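Sulfur oxidation protein soxB (Thermus thermophilus, PDB 2WDD) hydrolyses the sulfur–sulfur bond of cysteine S-thiosulfonate, most likely at its pair of manganese ions, in the Sox pathway of sulfur oxidation. Local coordinates at residues A[31-36]-A[259-264]; A[131-136]-A[149-154]; A[157-162]-A[181-186]. All coordinates share one frame; numbering follows the deposited sequence.

Contact 1: residues A[31-36]-A[259-264]; sequences LLYFSD and VLLSHN. With MN (manganese (II) ion), chain H; MN (manganese (II) ion), chain G.
Asp-36 and His-263 meet where strands 29-34 and 257-262, one from each of two facing sheets, bring the manganese ligands together in the beta sandwich of the metallophosphoesterase fold. The segments run nearly alike, 5° apart in direction. Yet the CA atoms of Tyr-33 and Leu-261 stand 9.2 Å from each other, a spacing that indicates sheets packed face to face, not paired strands.

The close-packed part is the metal end. Asp-36 OD1 comes within 3.2 Å of His-263 CE1, at the ring edge, with carboxylate and imidazole planes turned 39° against each other. The two groups are held to different ions: Asp-36 OD1 binds one manganese at 2.1 Å and His-263 NE2 the other at 2.2 Å, while water 2 bridges the pair. Metal on NE2 and the hydrogen bond of ND1 to Gly-130 O together fix the rotation of the imidazole. Asp-36 OD2 is gripped by Ser-35 OG, from above the carboxylate plane, and by His-286 N.

The other end is looser, although no touching residue there is exposed. Leu-31 CD1 faces Val-259 CG1 tip to tip at 4.1 Å, a contact left less certain by a second conformer of the valine, and Leu-212 touches both residues. Nearer the metals, Tyr-33 extends with CG anti to the backbone N (chi1 167°) and lays CE1 3.8 Å from Leu-261 CD1. Beyond the ring a single water links the two strands: water 1 sits 2.7 Å from Tyr-33 OH and donates to Ser-262 O at 2.7 Å.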
loop_
_atom_site.group_PDB
_atom_site.type_symbol
_atom_site.label_atom_id
_atom_site.label_comp_id
_atom_site.label_asym_id
_atom_site.label_seq_id
_atom_site.Cartn_x
_atom_site.Cartn_y
_atom_site.Cartn_z
ATOM N N LEU A 31 9.087 12.346 15.032
ATOM C CA LEU A 31 7.868 11.839 14.411
ATOM C C LEU A 31 8.027 10.322 14.279
ATOM O O LEU A 31 9.060 9.827 13.808
ATOM C CB LEU A 31 7.641 12.477 13.037
ATOM C CG LEU A 31 7.743 14.007 12.948
ATOM C CD1 LEU A 31 7.481 14.478 11.536
ATOM C CD2 LEU A 31 6.765 14.658 13.928
ATOM N N LEU A 32 7.033 9.587 14.767
ATOM C CA LEU A 32 7.007 8.127 14.678
ATOM C C LEU A 32 5.905 7.872 13.661
ATOM O O LEU A 32 4.724 8.102 13.932
ATOM C CB LEU A 32 6.692 7.492 16.029
ATOM C CG LEU A 32 7.730 7.895 17.096
ATOM C CD1 LEU A 32 7.354 7.369 18.488
ATOM C CD2 LEU A 32 9.142 7.434 16.692
ATOM N N TYR A 33 6.323 7.505 12.455
ATOM C CA TYR A 33 5.432 7.418 11.315
ATOM C C TYR A 33 5.309 6.026 10.712
ATOM O O TYR A 33 6.303 5.349 10.469
ATOM C CB TYR A 33 5.983 8.383 10.255
ATOM C CG TYR A 33 5.403 8.253 8.872
ATOM C CD1 TYR A 33 4.034 8.373 8.659
ATOM C CD2 TYR A 33 6.239 8.115 7.753
ATOM C CE1 TYR A 33 3.498 8.278 7.378
ATOM C CE2 TYR A 33 5.711 8.026 6.471
ATOM C CZ TYR A 33 4.340 8.119 6.294
ATOM O OH TYR A 33 3.809 8.012 5.027
ATOM N N PHE A 34 4.076 5.615 10.450
ATOM C CA PHE A 34 3.830 4.369 9.731
ATOM C C PHE A 34 2.650 4.652 8.816
ATOM O O PHE A 34 1.902 5.604 9.036
ATOM C CB PHE A 34 3.545 3.195 10.668
ATOM C CG PHE A 34 2.272 3.339 11.451
ATOM C CD1 PHE A 34 1.093 2.743 11.015
ATOM C CD2 PHE A 34 2.249 4.087 12.620
ATOM C CE1 PHE A 34 -0.087 2.884 11.747
ATOM C CE2 PHE A 34 1.068 4.249 13.341
ATOM C CZ PHE A 34 -0.097 3.624 12.912
ATOM N N SER A 35 2.499 3.862 7.764
ATOM C CA SER A 35 1.412 4.098 6.829
ATOM C C SER A 35 1.055 2.787 6.159
ATOM O O SER A 35 1.834 1.821 6.170
ATOM C CB SER A 35 1.842 5.113 5.763
ATOM O OG SER A 35 0.756 5.534 4.951
ATOM N N ASP A 36 -0.129 2.758 5.575
ATOM C CA ASP A 36 -0.538 1.608 4.791
ATOM C C ASP A 36 -0.497 0.265 5.513
ATOM O O ASP A 36 -0.181 -0.773 4.918
ATOM C CB ASP A 36 0.258 1.571 3.483
ATOM C CG ASP A 36 -0.028 2.791 2.607
ATOM O OD1 ASP A 36 -1.007 2.777 1.841
ATOM O OD2 ASP A 36 0.657 3.816 2.781
ATOM N N VAL A 259 5.073 19.961 7.976
ATOM C CA VAL A 259 5.172 18.563 7.570
ATOM C C VAL A 259 3.862 18.190 6.888
ATOM O O VAL A 259 2.796 18.418 7.458
ATOM C CB VAL A 259 5.384 17.647 8.797
ATOM C CG1 VAL A 259 5.467 16.168 8.371
ATOM C CG2 VAL A 259 6.618 18.073 9.590
ATOM N N LEU A 260 3.937 17.607 5.693
ATOM C CA LEU A 260 2.730 17.148 5.007
ATOM C C LEU A 260 2.611 15.636 5.219
ATOM O O LEU A 260 3.481 14.898 4.790
ATOM C CB LEU A 260 2.786 17.445 3.501
ATOM C CG LEU A 260 1.579 16.931 2.697
ATOM C CD1 LEU A 260 0.324 17.732 3.065
ATOM C CD2 LEU A 260 1.841 17.018 1.209
ATOM N N LEU A 261 1.562 15.196 5.918
ATOM C CA LEU A 261 1.270 13.774 6.145
ATOM C C LEU A 261 0.384 13.430 4.953
ATOM O O LEU A 261 -0.772 13.849 4.887
ATOM C CB LEU A 261 0.470 13.600 7.442
ATOM C CG LEU A 261 0.047 12.190 7.862
ATOM C CD1 LEU A 261 1.247 11.259 7.989
ATOM C CD2 LEU A 261 -0.704 12.273 9.181
ATOM N N SER A 262 0.981 12.783 3.958
ATOM C CA SER A 262 0.343 12.586 2.665
ATOM C C SER A 262 -0.075 11.180 2.283
ATOM O O SER A 262 0.623 10.198 2.571
ATOM C CB SER A 262 1.343 13.038 1.595
ATOM O OG SER A 262 0.766 13.045 0.304
ATOM N N HIS A 263 -1.181 11.107 1.546
ATOM C CA HIS A 263 -1.600 9.857 0.931
ATOM C C HIS A 263 -1.797 10.115 -0.565
ATOM O O HIS A 263 -2.662 9.514 -1.191
ATOM C CB HIS A 263 -2.846 9.224 1.554
ATOM C CG HIS A 263 -2.899 7.741 1.358
ATOM N ND1 HIS A 263 -2.518 6.845 2.337
ATOM C CD2 HIS A 263 -3.186 7.001 0.258
ATOM C CE1 HIS A 263 -2.588 5.616 1.850
ATOM N NE2 HIS A 263 -2.993 5.683 0.596
ATOM N N ASN A 264 -0.962 10.982 -1.137
ATOM C CA ASN A 264 -1.035 11.281 -2.568
ATOM C C ASN A 264 -0.351 10.218 -3.418
ATOM O O ASN A 264 -0.667 10.084 -4.600
ATOM C CB ASN A 264 -0.300 12.595 -2.905
ATOM C CG ASN A 264 -1.058 13.844 -2.494
ATOM O OD1 ASN A 264 -2.268 13.940 -2.654
ATOM N ND2 ASN A 264 -0.309 14.861 -2.063
HETATM MN MN MN H . -3.510 4.104 -0.789
HETATM MN MN MN G . -2.029 1.375 0.659
HETATM O O HOH W 1 1.566 9.434 4.999
HETATM O O HOH W 2 -2.108 2.545 -1.060
#

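Contact 2: residues A[131-136]-A[149-154]; sequences GDTWTN and VRWQNL. With MN (manganese (II) ion), chain G; MN (manganese (II) ion), chain H.
Trp-134, in the loop that follows strand 124-129, is held by two residues one turn apart on helix 146-155, Val-149 and Gln-152. Val-149 covers one face of the indole: its CG2, the branch opposite the carbonyl carbon, lies 3.6 Å from the centroid of the five-membered ring, a CH-pi contact. CG2 is offset from the middle of the indole and stands 3.5 Å from Trp-134 CE2, and as near to NE1, little more than its height above the ring plane.

Gln-152 works at the edge of the same ring. Extended past CG (chi2 174°), its chain spans the distance from the helix to the indole nitrogen, and Trp-134 NE1 donates to Gln-152 OE1 at 2.8 Å with an N-H...O angle of 154°. The acceptor lies close to the indole plane, but the donor meets the amide from above its carbonyl plane; ring and amide planes are 89° apart. Face and edge contacts together fix the rotation of the indole, and helix 170-179 packs against it through Leu-176 and Leu-177.

Beside it, Thr-133 turns its methyl to the helix, placing CG2 3.9 Å from Gln-152 NE2 and 4.4 Å from the edge atom Trp-151 CZ3, while its OG1 is bonded to Asp-129. The loop anchored in this way carries Asp-132, whose OD2 binds both manganese ions: the bridging aspartate characteristic of dinuclear metallophosphoesterase centres.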
loop_
_atom_site.group_PDB
_atom_site.type_symbol
_atom_site.label_atom_id
_atom_site.label_comp_id
_atom_site.label_asym_id
_atom_site.label_seq_id
_atom_site.Cartn_x
_atom_site.Cartn_y
_atom_site.Cartn_z
ATOM N N GLY A 131 -2.527 6.543 6.750
ATOM C CA GLY A 131 -3.755 6.091 6.105
ATOM C C GLY A 131 -3.658 4.705 5.484
ATOM O O GLY A 131 -2.599 4.079 5.497
ATOM N N ASP A 132 -4.770 4.233 4.924
ATOM C CA ASP A 132 -4.892 2.848 4.444
ATOM C C ASP A 132 -4.636 1.967 5.648
ATOM O O ASP A 132 -3.865 1.010 5.597
ATOM C CB ASP A 132 -3.919 2.519 3.314
ATOM C CG ASP A 132 -4.458 2.919 1.958
ATOM O OD1 ASP A 132 -5.584 3.454 1.900
ATOM O OD2 ASP A 132 -3.766 2.698 0.949
ATOM N N THR A 133 -5.275 2.329 6.755
ATOM C CA THR A 133 -5.085 1.637 8.009
ATOM C C THR A 133 -6.252 0.717 8.354
ATOM O O THR A 133 -6.051 -0.401 8.818
ATOM C CB THR A 133 -4.928 2.671 9.147
ATOM O OG1 THR A 133 -3.938 3.637 8.778
ATOM C CG2 THR A 133 -4.544 1.991 10.466
ATOM N N TRP A 134 -7.461 1.242 8.205
ATOM C CA TRP A 134 -8.661 0.578 8.703
ATOM C C TRP A 134 -9.183 -0.639 7.983
ATOM O O TRP A 134 -10.055 -1.344 8.513
ATOM C CB TRP A 134 -9.819 1.577 8.760
ATOM C CG TRP A 134 -9.622 2.749 9.679
ATOM C CD1 TRP A 134 -8.642 2.920 10.626
ATOM C CD2 TRP A 134 -10.503 3.864 9.803
ATOM N NE1 TRP A 134 -8.843 4.103 11.303
ATOM C CE2 TRP A 134 -9.982 4.700 10.819
ATOM C CE3 TRP A 134 -11.649 4.272 9.116
ATOM C CZ2 TRP A 134 -10.571 5.920 11.150
ATOM C CZ3 TRP A 134 -12.247 5.472 9.460
ATOM C CH2 TRP A 134 -11.706 6.280 10.475
ATOM N N THR A 135 -8.722 -0.830 6.751
ATOM C CA THR A 135 -9.290 -1.831 5.871
ATOM C C THR A 135 -8.362 -2.952 5.462
ATOM O O THR A 135 -7.156 -2.926 5.743
ATOM C CB THR A 135 -9.804 -1.110 4.601
ATOM O OG1 THR A 135 -8.741 -0.313 4.048
ATOM C CG2 THR A 135 -10.967 -0.181 4.951
ATOM N N ASN A 136 -8.948 -3.921 4.756
ATOM C CA ASN A 136 -8.202 -4.995 4.091
ATOM C C ASN A 136 -7.533 -6.054 4.957
ATOM O O ASN A 136 -6.388 -6.436 4.720
ATOM C CB ASN A 136 -7.225 -4.403 3.080
ATOM C CG ASN A 136 -7.832 -3.245 2.316
ATOM O OD1 ASN A 136 -7.347 -2.118 2.385
ATOM N ND2 ASN A 136 -8.922 -3.514 1.608
ATOM N N VAL A 149 -9.529 0.797 14.641
ATOM C CA VAL A 149 -9.608 2.108 15.291
ATOM C C VAL A 149 -9.338 1.939 16.780
ATOM O O VAL A 149 -8.609 2.730 17.387
ATOM C CB VAL A 149 -10.977 2.781 15.061
ATOM C CG1 VAL A 149 -11.048 4.103 15.831
ATOM C CG2 VAL A 149 -11.229 3.005 13.569
ATOM N N ARG A 150 -9.919 0.905 17.373
ATOM C CA ARG A 150 -9.686 0.660 18.792
ATOM C C ARG A 150 -8.208 0.416 19.051
ATOM O O ARG A 150 -7.671 0.848 20.069
ATOM C CB ARG A 150 -10.547 -0.492 19.319
ATOM C CG ARG A 150 -12.027 -0.133 19.367
ATOM C CD ARG A 150 -12.870 -1.129 20.157
ATOM N NE ARG A 150 -14.278 -0.724 20.179
ATOM C CZ ARG A 150 -14.782 0.210 20.984
ATOM N NH1 ARG A 150 -14.006 0.821 21.868
ATOM N NH2 ARG A 150 -16.068 0.530 20.913
ATOM N N TRP A 151 -7.533 -0.228 18.103
ATOM C CA TRP A 151 -6.101 -0.429 18.246
ATOM C C TRP A 151 -5.352 0.907 18.151
ATOM O O TRP A 151 -4.455 1.185 18.955
ATOM C CB TRP A 151 -5.558 -1.430 17.224
ATOM C CG TRP A 151 -4.083 -1.314 17.136
ATOM C CD1 TRP A 151 -3.177 -1.699 18.089
ATOM C CD2 TRP A 151 -3.337 -0.620 16.132
ATOM N NE1 TRP A 151 -1.913 -1.337 17.708
ATOM C CE2 TRP A 151 -1.984 -0.651 16.522
ATOM C CE3 TRP A 151 -3.680 0.026 14.939
ATOM C CZ2 TRP A 151 -0.967 -0.088 15.745
ATOM C CZ3 TRP A 151 -2.672 0.588 14.174
ATOM C CH2 TRP A 151 -1.334 0.536 14.587
ATOM N N GLN A 152 -5.729 1.756 17.195
ATOM C CA GLN A 152 -5.069 3.057 17.080
ATOM C C GLN A 152 -5.173 3.792 18.415
ATOM O O GLN A 152 -4.232 4.461 18.854
ATOM C CB GLN A 152 -5.717 3.910 15.990
ATOM C CG GLN A 152 -5.366 3.530 14.556
ATOM C CD GLN A 152 -6.171 4.352 13.565
ATOM O OE1 GLN A 152 -7.397 4.400 13.646
ATOM N NE2 GLN A 152 -5.489 5.049 12.666
ATOM N N ASN A 153 -6.321 3.639 19.070
ATOM C CA ASN A 153 -6.555 4.292 20.353
ATOM C C ASN A 153 -5.673 3.723 21.466
ATOM O O ASN A 153 -5.251 4.457 22.364
ATOM C CB ASN A 153 -8.032 4.194 20.732
ATOM C CG ASN A 153 -8.901 5.132 19.919
ATOM O OD1 ASN A 153 -8.397 5.999 19.203
ATOM N ND2 ASN A 153 -10.216 4.958 20.016
ATOM N N LEU A 154 -5.395 2.421 21.418
ATOM C CA LEU A 154 -4.523 1.809 22.411
ATOM C C LEU A 154 -3.092 2.332 22.241
ATOM O O LEU A 154 -2.416 2.653 23.217
ATOM C CB LEU A 154 -4.535 0.285 22.293
ATOM C CG LEU A 154 -5.806 -0.426 22.747
ATOM C CD1 LEU A 154 -5.753 -1.905 22.382
ATOM C CD2 LEU A 154 -5.987 -0.242 24.254
HETATM MN MN MN G . -2.029 1.375 0.659
HETATM MN MN MN H . -3.510 4.104 -0.789
HETATM O O HOH W 2 -2.108 2.545 -1.060
#

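Contact 3: residues A[157-162]-A[181-186]; sequences VDHMVS and RGEFLS
His-159 has CG opposite its own carbonyl carbon (chi1 -65°), a turn that sets its ND1 against the backbone of Glu-183, and Phe-184, with CG opposite its backbone N (chi1 -174°), brings its ring against Met-160, with its edge at Ser-162. The histidine bond is well formed: ND1 donates to Glu-183 O at 2.9 Å and 162°, with the oxygen almost exactly in the imidazole plane. One face of the ring is covered by Leu-185 CD1, 3.7 Å from the centroid in a CH-pi contact. The Glu-183 side chain runs alongside, its OE2 3.5 Å from His-159 CE1, while its OE1 forms a salt bridge with Arg-203.

Strands 159-160 and 183-184 are the parallel neighbours of a beta-alpha-beta crossover through helix 170-179, and strand 183-184 ends the sheet. The pairing is sparse. Glu-183 N donates to Asp-158 O at 2.9 Å and Leu-185 N to Met-160 O at 3.2 Å, the latter nearly along the C=O axis. Between these two bonds, Glu-183 O serves the imidazole, and Met-160 N is buried with no partner. Replacing His-159 by a leucine would remove both ring nitrogens and would probably leave Glu-183 O without its side-chain donor and His-205 NE2 without its mate.

On the face bearing Met-160 and Phe-184, Met-160 CG touches Phe-184 CD1 at 3.6 Å and Met-160 O lies over the phenyl face. Ser-162 OG, itself bonded to Ser-218, comes to the ring edge 3.4 Å from CZ of Phe-184. At the other end Gly-182 CA approaches Val-157 O to 3.1 Å, and a CB on this glycine would clash with that oxygen.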
loop_
_atom_site.group_PDB
_atom_site.type_symbol
_atom_site.label_atom_id
_atom_site.label_comp_id
_atom_site.label_asym_id
_atom_site.label_seq_id
_atom_site.Cartn_x
_atom_site.Cartn_y
_atom_site.Cartn_z
ATOM N N VAL A 157 -2.586 7.259 18.452
ATOM C CA VAL A 157 -2.212 7.896 17.191
ATOM C C VAL A 157 -2.657 9.353 17.217
ATOM O O VAL A 157 -3.825 9.639 17.483
ATOM C CB VAL A 157 -2.863 7.157 16.005
ATOM C CG1 VAL A 157 -2.631 7.917 14.696
ATOM C CG2 VAL A 157 -2.347 5.723 15.919
ATOM N N ASP A 158 -1.742 10.284 16.957
ATOM C CA ASP A 158 -2.092 11.702 17.007
ATOM C C ASP A 158 -2.850 12.199 15.785
ATOM O O ASP A 158 -3.761 13.020 15.902
ATOM C CB ASP A 158 -0.843 12.545 17.199
ATOM C CG ASP A 158 -0.202 12.317 18.541
ATOM O OD1 ASP A 158 -0.864 12.574 19.571
ATOM O OD2 ASP A 158 0.929 11.808 18.575
ATOM N N HIS A 159 -2.447 11.739 14.606
ATOM C CA HIS A 159 -3.107 12.146 13.371
ATOM C C HIS A 159 -3.131 11.004 12.378
ATOM O O HIS A 159 -2.278 10.117 12.417
ATOM C CB HIS A 159 -2.350 13.287 12.692
ATOM C CG HIS A 159 -2.330 14.560 13.478
ATOM N ND1 HIS A 159 -3.481 15.252 13.798
ATOM C CD2 HIS A 159 -1.299 15.294 13.961
ATOM C CE1 HIS A 159 -3.159 16.346 14.470
ATOM N NE2 HIS A 159 -1.843 16.399 14.572
ATOM N N MET A 160 -4.089 11.061 11.456
ATOM C CA MET A 160 -4.124 10.130 10.341
ATOM C C MET A 160 -4.747 10.841 9.153
ATOM O O MET A 160 -5.427 11.877 9.302
ATOM C CB MET A 160 -4.897 8.849 10.659
ATOM C CG MET A 160 -6.391 8.924 10.376
ATOM S SD MET A 160 -7.242 7.311 10.703
ATOM C CE MET A 160 -6.905 6.422 9.151
ATOM N N VAL A 161 -4.452 10.319 7.964
ATOM C CA VAL A 161 -5.070 10.757 6.727
ATOM C C VAL A 161 -5.741 9.514 6.124
ATOM O O VAL A 161 -5.816 8.469 6.791
ATOM C CB VAL A 161 -4.116 11.488 5.773
ATOM C CG1 VAL A 161 -3.630 12.788 6.428
ATOM C CG2 VAL A 161 -2.938 10.611 5.364
ATOM N N SER A 162 -6.233 9.611 4.892
ATOM C CA SER A 162 -7.009 8.488 4.381
ATOM C C SER A 162 -6.958 8.175 2.897
ATOM O O SER A 162 -6.553 8.984 2.075
ATOM C CB SER A 162 -8.476 8.747 4.732
ATOM O OG SER A 162 -8.998 9.777 3.896
ATOM N N ARG A 181 -9.540 8.595 18.616
ATOM C CA ARG A 181 -9.147 9.639 19.566
ATOM C C ARG A 181 -8.114 10.616 19.017
ATOM O O ARG A 181 -7.895 11.685 19.580
ATOM C CB ARG A 181 -8.698 9.032 20.892
ATOM C CG ARG A 181 -9.838 8.358 21.656
ATOM C CD ARG A 181 -9.326 7.529 22.823
ATOM N NE ARG A 181 -8.460 8.309 23.705
ATOM C CZ ARG A 181 -8.905 9.100 24.674
ATOM N NH1 ARG A 181 -10.208 9.213 24.892
ATOM N NH2 ARG A 181 -8.046 9.777 25.427
ATOM N N GLY A 182 -7.494 10.263 17.900
ATOM C CA GLY A 182 -6.548 11.157 17.269
ATOM C C GLY A 182 -7.336 12.203 16.509
ATOM O O GLY A 182 -8.577 12.223 16.561
ATOM N N GLU A 183 -6.625 13.080 15.808
ATOM C CA GLU A 183 -7.252 14.119 15.009
ATOM C C GLU A 183 -7.049 13.854 13.520
ATOM O O GLU A 183 -5.926 13.893 13.021
ATOM C CB GLU A 183 -6.730 15.515 15.369
ATOM C CG GLU A 183 -7.375 16.574 14.497
ATOM C CD GLU A 183 -6.969 17.982 14.845
ATOM O OE1 GLU A 183 -7.655 18.905 14.377
ATOM O OE2 GLU A 183 -5.964 18.165 15.559
ATOM N N PHE A 184 -8.149 13.606 12.817
ATOM C CA PHE A 184 -8.113 13.347 11.380
ATOM C C PHE A 184 -7.870 14.654 10.630
ATOM O O PHE A 184 -8.524 15.661 10.907
ATOM C CB PHE A 184 -9.451 12.730 10.931
ATOM C CG PHE A 184 -9.467 12.290 9.489
ATOM C CD1 PHE A 184 -9.091 11.005 9.147
ATOM C CD2 PHE A 184 -9.830 13.166 8.479
ATOM C CE1 PHE A 184 -9.067 10.593 7.827
ATOM C CE2 PHE A 184 -9.811 12.767 7.151
ATOM C CZ PHE A 184 -9.428 11.474 6.825
ATOM N N LEU A 185 -6.924 14.641 9.695
ATOM C CA LEU A 185 -6.598 15.831 8.911
ATOM C C LEU A 185 -6.769 15.568 7.420
ATOM O O LEU A 185 -6.469 14.474 6.944
ATOM C CB LEU A 185 -5.135 16.239 9.148
ATOM C CG LEU A 185 -4.706 16.558 10.574
ATOM C CD1 LEU A 185 -3.199 16.802 10.632
ATOM C CD2 LEU A 185 -5.473 17.777 11.096
ATOM N N SER A 186 -7.182 16.595 6.682
ATOM C CA SER A 186 -7.258 16.538 5.226
ATOM C C SER A 186 -7.633 17.901 4.677
ATOM O O SER A 186 -8.713 18.413 4.972
ATOM C CB SER A 186 -8.251 15.476 4.741
ATOM O OG SER A 186 -7.667 14.175 4.753
#

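How the contacts relate
Contacts 1 and 2 share the dimanganese centre: Asp-132 OD2 lies 2.9 Å from Asp-36 OD1, an approach probably made tolerable by the manganese that both oxygens bind, and Asp-36 N meets Gly-131 O at 2.8 Å. The side chain of Asp-36 is about 4 Å from a bound sulfate ion. Contact 3 stands further back, with the Ser-162 side chain about 9 Å from a manganese, but it abuts both others. Leu-261 O packs 3.4 Å from Val-161 CG1, and Met-160 SD sits 3.6 Å from Trp-134 NE1. Contacts 2 and 3, their centres about 11 Å apart, follow in series within the long loop that contact 1 closes.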